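Local coordinates for histone acetyltransferase, ELP3 family (PDB 6IA8), which catalyses formation of 5-carboxymethyluridine at the wobble uridine of tRNAs from acetyl-CoA and S-adenosyl-L-methionine, using a [4Fe-4S] cluster, at residues H254-M259 with Y288-I293; E314-I319 with S351-L356; R372-G377 with K415-I420. All coordinates share one frame; numbering follows the deposited sequence.

The three interactions follow one another along the chain, each closing before the next opens. Interaction 1 lies where strands 250-255 and 284-287 of the parallel radical SAM sheet run out into loops. Interaction 2, its centre about 12 Å away, pairs helices 312-325 and 353-364 and touches interaction 1 directly: Pro289 and Tyr288 pack on Leu353, Pro289 also on Ala315, and Pro257 on Val318. The strand ends and the helix pair thus pack directly against each other. Interaction 3 belongs to the acetyltransferase part, with its centre about 22 Å from interaction 2 and 29 Å from interaction 1. Helix 353-364 is followed in sequence by helix 371-374, already within the acetyltransferase part.

Interaction 1: H254-M259 with Y288-I293; sequences HLMPGM and YPCLVI
Leu255 and Tyr288 continue the pairing of the parallel strands 250-255 and 284-287 beyond the point where the second ends. The amide N of Tyr288 donates to Leu255 O at 3.3 Å, while Leu255 is also backbone-bonded to Lys286. Two residues further on, Cys290 N gives a shorter bond to Pro257 O, 2.8 Å, with an angle of 164° at the hydrogen. Between these bonds Tyr288 O receives weaker company from the facing chain: Met256 CA lies 3.5 Å from it in a CA-H...O contact, and Pro257 CD comes to 3.4 Å. A proline has no amide hydrogen to offer, and here its ring carbon takes the place beside that oxygen. In the radical SAM core such strands build a partial TIM barrel, and this contact continues two adjacent ones past their C-terminal ends, the end of the barrel where enzymes of this superfamily generally place their active site. Gly258 makes the turn with a positive phi, which favours glycine. Its carbonyl and that of Cys290 are bridged by water 1, which donates to Gly258 O at 3.0 Å and to Cys290 O at 2.8 Å. The Cys290 side chain points at the turn, and its CB sits 3.6 Å from Gly258 O. With SG anti to the backbone N (chi1 -173°), the sulfur is directed to Met259, whose CG packs 4.0 Å from Cys290 CB. The sulfur of Met256 also reaches Cys290, near its CA and CB. Helix 264-276 contributes Asp267, which accepts a hydrogen bond from Gly258 N, and Phe271, which packs against both Leu255 and Pro257.

Interaction 2: E314-I319 with S351-L356; sequences EAIEVI and SNLGEL
Ile319 and Ala315, both directed at the 351-356 segment, are tied to each other by the shortest polar bond here, from Ile319 N to Ala315 O at 2.9 Å. This single helical turn places Ala315, Ile316 and Ile319 along the side of the helix that meets Leu353 and Leu356. Facing it, the first turn of the second helix is closed by Leu356 N bonding to Asn352 O at 3.0 Å. Asn352 occupies the N-cap position, but its poorly ordered side chain makes no capping bond and instead reaches weakly to Glu355. The contact itself is apolar throughout. Leu353 enters it with CG anti to the backbone N (chi1 179°), which extends its two methyls to the facing helix, where they part. CD1 lies alongside Ile316, 3.7 Å from its CG1, as the two side chains run past one another in opposite directions; the same methyl reaches Ala315 CB more loosely, at 4.5 Å. CD2 turns instead to Ile319 and meets its CD1 tip to tip at 3.9 Å. Ile316 is the other bridging residue. Its CG1 stands anti to the carbonyl carbon (chi1 -67°), carrying the terminal CD1 across the Leu356 side chain at a slant, 3.6 Å from Leu356 CB and 4.1 Å from Leu356 CD1. Leu353 and Ile316 therefore each touch more than one residue opposite, and their side chains interdigitate. Further along helix 353-364 the same packing goes on, Val357 against Ile319 and Tyr360 against Ile316, while Ile335 from a loop covers both Ile319 and Leu353. Another side of helix 312-325 rests through Val318 on Asp267 and Phe271 of helix 264-276, so the helix packs against both helix 264-276 and helix 353-364.

Interaction 3: R372-G377 with K415-I420; sequences RCREVG and KNDILI
The guanidinium of Arg374 and the carboxylate of Asp417 lie stacked, their planes only 14° apart. Over one guanidinium face sits Asp417 CB, 3.4 Å above the plane and displaced to the rim, and the carboxylate carries on over the NH1 side. The salt bridge between NH1 of Arg374 and OD2 of Asp417 is accordingly long, 3.6 Å, and purely one of charge, since the oxygen is well out of the guanidinium plane and no N-H points at it. The arginine chain is extended from CG to NE and runs past the carbonyl oxygen of Asp417, with Arg374 CG 3.5 Å from Asp417 O. An alanine here would forfeit the cover over Asp417 and is likely to leave its carboxylate without this nearby positive charge. The same arginine serves through its backbone too. Leu419 N donates to Arg374 O at 2.7 Å along a very straight N-H (177°), though the donor stands 43° above the carbonyl plane. On the following residue, Glu375 CA makes a CA-H...O contact of 3.5 Å with Leu419 O, which also accepts a weak bond from Val376 N at 2.9 Å. Val376 then packs over Ile418, whose CG2 comes 3.6 Å from Val376 CA. Glu375 is both the first residue to leave helix 371-374 and the N-cap of helix 376-383, and at this break its backbone forms a single beta bridge with Leu419. Asp417 and Ile418 both face Asp413, a G1 beta bulge closing the hairpin of strands 404-413 and 418-427. Cys373, in helix 371-374, is disulfide-bonded to Cys368, just before the helix. This hairpin belongs to the central sheet of the GNAT fold, and Glu375 lies about 6 Å, side chain to side chain, from His447, a probable acetyl-CoA-binding residue.

Interaction 1: H254-M259 with Y288-I293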
ATOM      1  N   HIS A 254       7.673   4.200  -2.941  1.00 33.73           N
ATOM      2  CA  HIS A 254       7.999   5.500  -2.366  1.00 31.38           C
ATOM      3  C   HIS A 254       8.778   6.291  -3.409  1.00 35.38           C
ATOM      4  O   HIS A 254       9.811   5.828  -3.891  1.00 34.57           O
ATOM      5  CB  HIS A 254       8.793   5.354  -1.071  1.00 34.82           C
ATOM      6  CG  HIS A 254       9.021   6.651  -0.375  1.00 49.31           C
ATOM      7  ND1 HIS A 254      10.087   7.478  -0.667  1.00 57.23           N
ATOM      8  CD2 HIS A 254       8.313   7.273   0.595  1.00 56.61           C
ATOM      9  CE1 HIS A 254      10.033   8.544   0.109  1.00 61.00           C
ATOM     10  NE2 HIS A 254       8.963   8.447   0.879  1.00 53.73           N
ATOM     11  N   LEU A 255       8.275   7.468  -3.771  1.00 29.77           N
ATOM     12  CA  LEU A 255       8.854   8.288  -4.833  1.00 29.53           C
ATOM     13  C   LEU A 255       9.139   9.693  -4.319  1.00 35.63           C
ATOM     14  O   LEU A 255       8.355  10.251  -3.546  1.00 35.20           O
ATOM     15  CB  LEU A 255       7.928   8.369  -6.056  1.00 30.08           C
ATOM     16  CG  LEU A 255       7.566   7.042  -6.706  1.00 38.34           C
ATOM     17  CD1 LEU A 255       6.382   7.185  -7.652  1.00 35.63           C
ATOM     18  CD2 LEU A 255       8.803   6.484  -7.451  1.00 31.00           C
ATOM     19  N   MET A 256      10.268  10.260  -4.745  1.00 31.81           N
ATOM     20  CA  MET A 256      10.716  11.563  -4.258  1.00 31.61           C
ATOM     21  C   MET A 256      10.926  12.525  -5.417  1.00 37.41           C
ATOM     22  O   MET A 256      12.012  12.552  -6.023  1.00 37.02           O
ATOM     23  CB  MET A 256      12.005  11.425  -3.449  1.00 38.32           C
ATOM     24  CG  MET A 256      11.823  10.955  -2.021  1.00 61.28           C
ATOM     25  SD  MET A 256      13.281  11.360  -1.038  1.00 58.03           S
ATOM     26  CE  MET A 256      14.552  10.516  -1.942  1.00 47.54           C
ATOM     27  N   PRO A 257       9.939  13.355  -5.742  1.00 34.67           N
ATOM     28  CA  PRO A 257      10.186  14.440  -6.699  1.00 32.80           C
ATOM     29  C   PRO A 257      11.285  15.362  -6.180  1.00 33.69           C
ATOM     30  O   PRO A 257      11.488  15.513  -4.970  1.00 35.72           O
ATOM     31  CB  PRO A 257       8.838  15.171  -6.789  1.00 40.90           C
ATOM     32  CG  PRO A 257       7.832  14.202  -6.227  1.00 40.60           C
ATOM     33  CD  PRO A 257       8.576  13.388  -5.186  1.00 34.99           C
ATOM     34  N   GLY A 258      11.996  15.984  -7.116  1.00 35.11           N
ATOM     35  CA  GLY A 258      12.933  17.048  -6.786  1.00 35.67           C
ATOM     36  C   GLY A 258      14.256  16.584  -6.207  1.00 39.13           C
ATOM     37  O   GLY A 258      14.914  17.334  -5.458  1.00 34.82           O
ATOM     38  N   MET A 259      14.682  15.371  -6.546  1.00 34.85           N
ATOM     39  CA  MET A 259      15.989  14.894  -6.135  1.00 45.67           C
ATOM     40  C   MET A 259      17.092  15.607  -6.916  1.00 43.61           C
ATOM     41  O   MET A 259      16.846  16.169  -7.983  1.00 34.01           O
ATOM     42  CB  MET A 259      16.107  13.389  -6.358  1.00 37.86           C
ATOM     43  CG  MET A 259      15.256  12.573  -5.393  1.00 39.61           C
ATOM     44  SD  MET A 259      15.268  10.850  -5.796  1.00 40.85           S
ATOM     45  CE  MET A 259      16.909  10.329  -5.267  1.00 43.85           C
ATOM     46  N   TYR A 288       6.588  12.362  -1.800  1.00 33.20           N
ATOM     47  CA  TYR A 288       6.878  13.579  -1.034  1.00 37.41           C
ATOM     48  C   TYR A 288       8.155  14.193  -1.578  1.00 37.67           C
ATOM     49  O   TYR A 288       9.101  13.447  -1.851  1.00 38.39           O
ATOM     50  CB  TYR A 288       7.032  13.327   0.472  1.00 55.49           C
ATOM     51  CG  TYR A 288       6.741  14.585   1.285  1.00 48.23           C
ATOM     52  CD1 TYR A 288       5.440  14.911   1.635  1.00 45.87           C
ATOM     53  CD2 TYR A 288       7.761  15.472   1.660  1.00 39.91           C
ATOM     54  CE1 TYR A 288       5.151  16.046   2.340  1.00 51.27           C
ATOM     55  CE2 TYR A 288       7.471  16.626   2.401  1.00 47.53           C
ATOM     56  CZ  TYR A 288       6.161  16.899   2.717  1.00 55.05           C
ATOM     57  OH  TYR A 288       5.828  18.027   3.421  1.00 49.97           O
ATOM     58  N   PRO A 289       8.234  15.513  -1.744  1.00 38.40           N
ATOM     59  CA  PRO A 289       9.442  16.104  -2.338  1.00 34.19           C
ATOM     60  C   PRO A 289      10.676  15.821  -1.499  1.00 38.29           C
ATOM     61  O   PRO A 289      10.597  15.668  -0.286  1.00 39.05           O
ATOM     62  CB  PRO A 289       9.133  17.603  -2.382  1.00 46.24           C
ATOM     63  CG  PRO A 289       8.000  17.801  -1.407  1.00 50.02           C
ATOM     64  CD  PRO A 289       7.202  16.519  -1.455  1.00 46.26           C
ATOM     65  N   CYS A 290      11.816  15.718  -2.178  1.00 37.33           N
ATOM     66  CA  CYS A 290      13.096  15.481  -1.529  1.00 34.44           C
ATOM     67  C   CYS A 290      13.429  16.658  -0.627  1.00 42.71           C
ATOM     68  O   CYS A 290      13.262  17.817  -1.018  1.00 37.65           O
ATOM     69  CB  CYS A 290      14.165  15.291  -2.607  1.00 35.78           C
ATOM     70  SG  CYS A 290      15.751  14.794  -1.978  1.00 44.97           S
ATOM     71  N   LEU A 291      13.876  16.354   0.588  1.00 38.95           N
ATOM     72  CA  LEU A 291      14.177  17.353   1.606  1.00 59.26           C
ATOM     73  C   LEU A 291      15.648  17.266   1.987  1.00 48.83           C
ATOM     74  O   LEU A 291      16.305  16.248   1.754  1.00 50.39           O
ATOM     75  CB  LEU A 291      13.325  17.152   2.873  1.00 58.15           C
ATOM     76  CG  LEU A 291      11.810  17.122   2.735  1.00 52.91           C
ATOM     77  CD1 LEU A 291      11.162  16.581   4.004  1.00 51.19           C
ATOM     78  CD2 LEU A 291      11.273  18.504   2.400  1.00 58.44           C
ATOM     79  N   VAL A 292      16.146  18.338   2.605  1.00 38.34           N
ATOM     80  CA  VAL A 292      17.499  18.401   3.141  1.00 42.38           C
ATOM     81  C   VAL A 292      17.402  18.271   4.654  1.00 47.47           C
ATOM     82  O   VAL A 292      16.928  19.188   5.336  1.00 48.50           O
ATOM     83  CB  VAL A 292      18.201  19.706   2.744  1.00 44.09           C
ATOM     84  CG1 VAL A 292      19.588  19.773   3.368  1.00 50.49           C
ATOM     85  CG2 VAL A 292      18.288  19.813   1.208  1.00 46.84           C
ATOM     86  N   ILE A 293      17.871  17.142   5.180  1.00 51.68           N
ATOM     87  CA  ILE A 293      17.948  16.907   6.617  1.00 56.19           C
ATOM     88  C   ILE A 293      19.416  16.770   7.005  1.00 47.87           C
ATOM     89  O   ILE A 293      20.164  16.026   6.359  1.00 70.48           O
ATOM     90  CB  ILE A 293      17.151  15.653   7.023  1.00 71.32           C
ATOM     91  CG1 ILE A 293      15.666  15.990   7.186  1.00 72.79           C
ATOM     92  CG2 ILE A 293      17.699  15.061   8.303  1.00 95.13           C
ATOM     93  CD1 ILE A 293      14.937  16.208   5.885  1.00 89.39           C
TER
HETATM   94  O   HOH W   1      13.140  18.803  -3.608  1.00 38.17           O

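Interaction 2: E314-I319 with S351-L356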
ATOM      1  N   GLU A 314       7.049  24.360  -6.709  1.00 39.98           N
ATOM      2  CA  GLU A 314       7.465  23.285  -7.606  1.00 50.05           C
ATOM      3  C   GLU A 314       6.876  21.944  -7.174  1.00 41.97           C
ATOM      4  O   GLU A 314       6.467  21.137  -8.019  1.00 36.62           O
ATOM      5  CB  GLU A 314       8.992  23.192  -7.658  1.00 78.78           C
ATOM      6  CG  GLU A 314       9.694  24.421  -8.204  1.00 93.83           C
ATOM      7  CD  GLU A 314       9.955  25.454  -7.134  1.00105.92           C
ATOM      8  OE1 GLU A 314       9.289  26.507  -7.141  1.00122.09           O
ATOM      9  OE2 GLU A 314      10.819  25.201  -6.273  1.00 94.16           O
ATOM     10  N   ALA A 315       6.857  21.677  -5.865  1.00 34.07           N
ATOM     11  CA  ALA A 315       6.301  20.418  -5.389  1.00 36.81           C
ATOM     12  C   ALA A 315       4.834  20.320  -5.773  1.00 32.13           C
ATOM     13  O   ALA A 315       4.372  19.261  -6.211  1.00 36.13           O
ATOM     14  CB  ALA A 315       6.485  20.299  -3.879  1.00 41.79           C
ATOM     15  N   ILE A 316       4.094  21.422  -5.617  1.00 37.12           N
ATOM     16  CA  ILE A 316       2.672  21.440  -5.949  1.00 45.17           C
ATOM     17  C   ILE A 316       2.462  21.169  -7.431  1.00 44.14           C
ATOM     18  O   ILE A 316       1.568  20.404  -7.809  1.00 42.81           O
ATOM     19  CB  ILE A 316       2.049  22.782  -5.523  1.00 45.29           C
ATOM     20  CG1 ILE A 316       2.057  22.900  -3.992  1.00 45.35           C
ATOM     21  CG2 ILE A 316       0.621  22.928  -6.070  1.00 44.52           C
ATOM     22  CD1 ILE A 316       1.679  24.292  -3.491  1.00 47.71           C
ATOM     23  N   GLU A 317       3.270  21.794  -8.294  1.00 41.27           N
ATOM     24  CA  GLU A 317       3.132  21.585  -9.728  1.00 48.70           C
ATOM     25  C   GLU A 317       3.337  20.121 -10.080  1.00 36.94           C
ATOM     26  O   GLU A 317       2.553  19.542 -10.832  1.00 35.32           O
ATOM     27  CB  GLU A 317       4.127  22.461 -10.489  1.00 47.14           C
ATOM     28  CG  GLU A 317       3.830  23.943 -10.400  1.00 75.37           C
ATOM     29  CD  GLU A 317       4.883  24.789 -11.084  1.00 81.23           C
ATOM     30  OE1 GLU A 317       5.795  24.208 -11.706  1.00 71.89           O
ATOM     31  OE2 GLU A 317       4.801  26.032 -10.990  1.00 82.32           O
ATOM     32  N   VAL A 318       4.396  19.501  -9.552  1.00 35.11           N
ATOM     33  CA  VAL A 318       4.692  18.110  -9.900  1.00 37.78           C
ATOM     34  C   VAL A 318       3.628  17.164  -9.336  1.00 36.44           C
ATOM     35  O   VAL A 318       3.144  16.255 -10.025  1.00 31.53           O
ATOM     36  CB  VAL A 318       6.098  17.731  -9.405  1.00 41.01           C
ATOM     37  CG1 VAL A 318       6.366  16.256  -9.637  1.00 42.86           C
ATOM     38  CG2 VAL A 318       7.135  18.579 -10.134  1.00 38.47           C
ATOM     39  N   ILE A 319       3.256  17.346  -8.072  1.00 33.31           N
ATOM     40  CA  ILE A 319       2.334  16.393  -7.464  1.00 32.15           C
ATOM     41  C   ILE A 319       0.950  16.548  -8.073  1.00 33.21           C
ATOM     42  O   ILE A 319       0.220  15.566  -8.261  1.00 32.83           O
ATOM     43  CB  ILE A 319       2.315  16.559  -5.933  1.00 35.39           C
ATOM     44  CG1 ILE A 319       3.692  16.169  -5.344  1.00 39.76           C
ATOM     45  CG2 ILE A 319       1.229  15.687  -5.327  1.00 38.63           C
ATOM     46  CD1 ILE A 319       3.835  16.495  -3.870  1.00 45.39           C
ATOM     47  N   SER A 351       2.946  22.069   6.466  1.00 62.30           N
ATOM     48  CA  SER A 351       2.342  20.792   6.832  1.00 62.84           C
ATOM     49  C   SER A 351       1.079  20.445   6.045  1.00 68.40           C
ATOM     50  O   SER A 351       0.542  19.340   6.213  1.00 66.80           O
ATOM     51  CB  SER A 351       2.015  20.790   8.329  1.00 67.59           C
ATOM     52  OG  SER A 351       1.205  21.902   8.669  1.00 67.85           O
ATOM     53  N   ASN A 352       0.584  21.348   5.207  1.00 71.19           N
ATOM     54  CA  ASN A 352      -0.646  21.121   4.454  1.00108.70           C
ATOM     55  C   ASN A 352      -0.392  20.996   2.949  1.00 97.14           C
ATOM     56  O   ASN A 352      -1.172  21.472   2.128  1.00 60.34           O
ATOM     57  CB  ASN A 352      -1.641  22.241   4.737  1.00118.49           C
ATOM     58  CG  ASN A 352      -1.060  23.615   4.460  1.00104.37           C
ATOM     59  OD1 ASN A 352       0.155  23.771   4.366  1.00 77.15           O
ATOM     60  ND2 ASN A 352      -1.924  24.617   4.332  1.00117.45           N
ATOM     61  N   LEU A 353       0.707  20.353   2.563  1.00 75.48           N
ATOM     62  CA  LEU A 353       1.024  20.240   1.144  1.00 57.64           C
ATOM     63  C   LEU A 353      -0.119  19.584   0.386  1.00 44.89           C
ATOM     64  O   LEU A 353      -0.453  20.002  -0.725  1.00 47.18           O
ATOM     65  CB  LEU A 353       2.320  19.450   0.954  1.00 56.21           C
ATOM     66  CG  LEU A 353       2.760  19.243  -0.499  1.00 54.24           C
ATOM     67  CD1 LEU A 353       2.896  20.576  -1.226  1.00 54.27           C
ATOM     68  CD2 LEU A 353       4.078  18.467  -0.571  1.00 49.13           C
ATOM     69  N   GLY A 354      -0.742  18.564   0.976  1.00 40.81           N
ATOM     70  CA  GLY A 354      -1.876  17.924   0.322  1.00 43.36           C
ATOM     71  C   GLY A 354      -3.010  18.888   0.029  1.00 44.33           C
ATOM     72  O   GLY A 354      -3.619  18.847  -1.046  1.00 38.69           O
ATOM     73  N   GLU A 355      -3.330  19.752   0.990  1.00 45.82           N
ATOM     74  CA  GLU A 355      -4.393  20.728   0.796  1.00 51.31           C
ATOM     75  C   GLU A 355      -4.006  21.727  -0.285  1.00 46.69           C
ATOM     76  O   GLU A 355      -4.852  22.159  -1.078  1.00 45.94           O
ATOM     77  CB  GLU A 355      -4.692  21.459   2.116  1.00 46.93           C
ATOM     78  CG  GLU A 355      -5.900  22.378   2.048  1.00 69.49           C
ATOM     79  CD  GLU A 355      -6.000  23.305   3.252  1.00112.47           C
ATOM     80  OE1 GLU A 355      -5.037  23.360   4.048  1.00118.73           O
ATOM     81  OE2 GLU A 355      -7.041  23.980   3.403  1.00122.96           O
ATOM     82  N   LEU A 356      -2.726  22.112  -0.329  1.00 41.87           N
ATOM     83  CA  LEU A 356      -2.278  23.059  -1.341  1.00 42.74           C
ATOM     84  C   LEU A 356      -2.403  22.447  -2.729  1.00 35.46           C
ATOM     85  O   LEU A 356      -2.777  23.133  -3.689  1.00 37.72           O
ATOM     86  CB  LEU A 356      -0.835  23.478  -1.050  1.00 48.14           C
ATOM     87  CG  LEU A 356      -0.597  24.077   0.343  1.00 57.01           C
ATOM     88  CD1 LEU A 356       0.883  24.339   0.557  1.00 63.77           C
ATOM     89  CD2 LEU A 356      -1.391  25.350   0.501  1.00 50.93           C
TER

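Interaction 3: R372-G377 with K415-I420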
ATOM      1  N   ARG A 372      -7.936   6.842  -3.823  1.00 35.45           N
ATOM      2  CA  ARG A 372      -8.142   7.700  -2.652  1.00 35.67           C
ATOM      3  C   ARG A 372      -9.136   8.828  -2.944  1.00 35.60           C
ATOM      4  O   ARG A 372      -9.953   9.199  -2.083  1.00 37.72           O
ATOM      5  CB  ARG A 372      -6.813   8.297  -2.168  1.00 40.76           C
ATOM      6  CG  ARG A 372      -6.988   9.183  -0.936  1.00 63.70           C
ATOM      7  CD  ARG A 372      -5.695   9.833  -0.444  1.00 93.61           C
ATOM      8  NE  ARG A 372      -5.979  10.865   0.553  1.00 92.77           N
ATOM      9  CZ  ARG A 372      -6.341  10.615   1.807  1.00105.37           C
ATOM     10  NH1 ARG A 372      -6.463   9.364   2.227  1.00115.64           N
ATOM     11  NH2 ARG A 372      -6.589  11.615   2.642  1.00130.94           N
ATOM     12  N   CYS A 373      -9.066   9.414  -4.140  1.00 32.89           N
ATOM     13  CA  CYS A 373      -9.947  10.533  -4.438  1.00 36.68           C
ATOM     14  C   CYS A 373     -11.398  10.088  -4.624  1.00 36.81           C
ATOM     15  O   CYS A 373     -12.323  10.879  -4.426  1.00 37.50           O
ATOM     16  CB  CYS A 373      -9.469  11.265  -5.695  1.00 59.34           C
ATOM     17  SG  CYS A 373      -7.804  12.017  -5.645  1.00 59.52           S
ATOM     18  N   ARG A 374     -11.630   8.850  -5.029  1.00 35.27           N
ATOM     19  CA  ARG A 374     -12.989   8.400  -5.323  1.00 35.12           C
ATOM     20  C   ARG A 374     -13.600   7.485  -4.245  1.00 29.57           C
ATOM     21  O   ARG A 374     -14.794   7.141  -4.327  1.00 27.29           O
ATOM     22  CB  ARG A 374     -12.999   7.682  -6.687  1.00 36.93           C
ATOM     23  CG  ARG A 374     -12.783   8.567  -7.915  1.00 53.62           C
ATOM     24  CD  ARG A 374     -13.154   7.809  -9.211  1.00 96.59           C
ATOM     25  NE  ARG A 374     -13.298   8.685 -10.377  1.00 91.69           N
ATOM     26  CZ  ARG A 374     -13.536   8.258 -11.615  1.00110.19           C
ATOM     27  NH1 ARG A 374     -13.643   9.130 -12.607  1.00113.66           N
ATOM     28  NH2 ARG A 374     -13.662   6.965 -11.861  1.00151.52           N
ATOM     29  N   GLU A 375     -12.832   7.054  -3.250  1.00 28.72           N
ATOM     30  CA  GLU A 375     -13.360   6.063  -2.323  1.00 27.30           C
ATOM     31  C   GLU A 375     -14.496   6.675  -1.511  1.00 28.63           C
ATOM     32  O   GLU A 375     -14.482   7.868  -1.209  1.00 35.04           O
ATOM     33  CB  GLU A 375     -12.265   5.535  -1.404  1.00 37.62           C
ATOM     34  CG  GLU A 375     -11.588   6.570  -0.558  1.00 61.49           C
ATOM     35  CD  GLU A 375     -10.470   5.956   0.275  1.00 73.84           C
ATOM     36  OE1 GLU A 375      -9.446   5.550  -0.309  1.00 75.33           O
ATOM     37  OE2 GLU A 375     -10.638   5.852   1.504  1.00 88.38           O
ATOM     38  N   VAL A 376     -15.489   5.839  -1.179  1.00 30.00           N
ATOM     39  CA  VAL A 376     -16.777   6.317  -0.665  1.00 26.95           C
ATOM     40  C   VAL A 376     -16.585   7.218   0.561  1.00 29.96           C
ATOM     41  O   VAL A 376     -17.224   8.269   0.686  1.00 30.12           O
ATOM     42  CB  VAL A 376     -17.688   5.114  -0.343  1.00 35.62           C
ATOM     43  CG1 VAL A 376     -16.923   4.093   0.479  1.00 38.07           C
ATOM     44  CG2 VAL A 376     -18.959   5.581   0.423  1.00 41.02           C
ATOM     45  N   GLY A 377     -15.700   6.824   1.478  1.00 34.59           N
ATOM     46  CA  GLY A 377     -15.512   7.588   2.709  1.00 38.33           C
ATOM     47  C   GLY A 377     -14.920   8.964   2.471  1.00 43.39           C
ATOM     48  O   GLY A 377     -15.314   9.950   3.108  1.00 34.81           O
ATOM     49  N   LYS A 415     -22.276   7.360 -12.108  1.00 31.56           N
ATOM     50  CA  LYS A 415     -22.761   8.720 -12.314  1.00 34.89           C
ATOM     51  C   LYS A 415     -21.919   9.725 -11.538  1.00 40.67           C
ATOM     52  O   LYS A 415     -21.501  10.753 -12.081  1.00 39.89           O
ATOM     53  CB  LYS A 415     -24.233   8.819 -11.900  1.00 36.70           C
ATOM     54  CG  LYS A 415     -24.814  10.224 -11.927  1.00 35.37           C
ATOM     55  CD  LYS A 415     -26.311  10.201 -11.617  1.00 39.00           C
ATOM     56  CE  LYS A 415     -26.942  11.623 -11.595  1.00 55.80           C
ATOM     57  NZ  LYS A 415     -26.304  12.533 -10.607  1.00 77.04           N
ATOM     58  N   ASN A 416     -21.699   9.473 -10.253  1.00 39.19           N
ATOM     59  CA  ASN A 416     -20.969  10.405  -9.397  1.00 33.48           C
ATOM     60  C   ASN A 416     -19.511  10.047  -9.226  1.00 34.97           C
ATOM     61  O   ASN A 416     -18.791  10.768  -8.531  1.00 35.16           O
ATOM     62  CB  ASN A 416     -21.641  10.482  -8.023  1.00 33.64           C
ATOM     63  CG  ASN A 416     -23.095  10.936  -8.140  1.00 41.04           C
ATOM     64  OD1 ASN A 416     -23.363  12.058  -8.577  1.00 42.94           O
ATOM     65  ND2 ASN A 416     -24.029  10.075  -7.770  1.00 35.31           N
ATOM     66  N   ASP A 417     -19.083   8.933  -9.805  1.00 30.89           N
ATOM     67  CA  ASP A 417     -17.698   8.453  -9.747  1.00 35.12           C
ATOM     68  C   ASP A 417     -17.245   8.215  -8.310  1.00 39.93           C
ATOM     69  O   ASP A 417     -16.269   8.794  -7.853  1.00 37.68           O
ATOM     70  CB  ASP A 417     -16.749   9.432 -10.439  1.00 50.74           C
ATOM     71  CG  ASP A 417     -17.088   9.628 -11.904  1.00 97.82           C
ATOM     72  OD1 ASP A 417     -17.558   8.665 -12.542  1.00 98.93           O
ATOM     73  OD2 ASP A 417     -16.886  10.745 -12.419  1.00133.52           O
ATOM     74  N   ILE A 418     -17.960   7.331  -7.614  1.00 32.10           N
ATOM     75  CA  ILE A 418     -17.671   6.988  -6.222  1.00 29.34           C
ATOM     76  C   ILE A 418     -17.369   5.497  -6.139  1.00 33.81           C
ATOM     77  O   ILE A 418     -18.171   4.673  -6.589  1.00 32.19           O
ATOM     78  CB  ILE A 418     -18.836   7.348  -5.283  1.00 30.33           C
ATOM     79  CG1 ILE A 418     -19.219   8.817  -5.423  1.00 27.86           C
ATOM     80  CG2 ILE A 418     -18.435   6.995  -3.829  1.00 37.27           C
ATOM     81  CD1 ILE A 418     -20.343   9.279  -4.524  1.00 29.35           C
ATOM     82  N   LEU A 419     -16.212   5.156  -5.574  1.00 29.39           N
ATOM     83  CA  LEU A 419     -15.695   3.794  -5.559  1.00 31.25           C
ATOM     84  C   LEU A 419     -16.083   3.148  -4.240  1.00 32.06           C
ATOM     85  O   LEU A 419     -15.791   3.699  -3.170  1.00 30.51           O
ATOM     86  CB  LEU A 419     -14.173   3.807  -5.728  1.00 30.82           C
ATOM     87  CG  LEU A 419     -13.442   2.474  -5.601  1.00 36.17           C
ATOM     88  CD1 LEU A 419     -13.773   1.550  -6.719  1.00 31.39           C
ATOM     89  CD2 LEU A 419     -11.923   2.742  -5.515  1.00 31.68           C
ATOM     90  N   ILE A 420     -16.716   1.977  -4.323  1.00 28.06           N
ATOM     91  CA  ILE A 420     -17.258   1.280  -3.167  1.00 26.16           C
ATOM     92  C   ILE A 420     -16.386   0.105  -2.747  1.00 30.58           C
ATOM     93  O   ILE A 420     -16.296  -0.208  -1.555  1.00 30.50           O
ATOM     94  CB  ILE A 420     -18.702   0.814  -3.472  1.00 31.32           C
ATOM     95  CG1 ILE A 420     -19.613   2.051  -3.591  1.00 37.78           C
ATOM     96  CG2 ILE A 420     -19.179  -0.117  -2.414  1.00 38.18           C
ATOM     97  CD1 ILE A 420     -20.897   1.784  -4.365  1.00 49.54           C
TER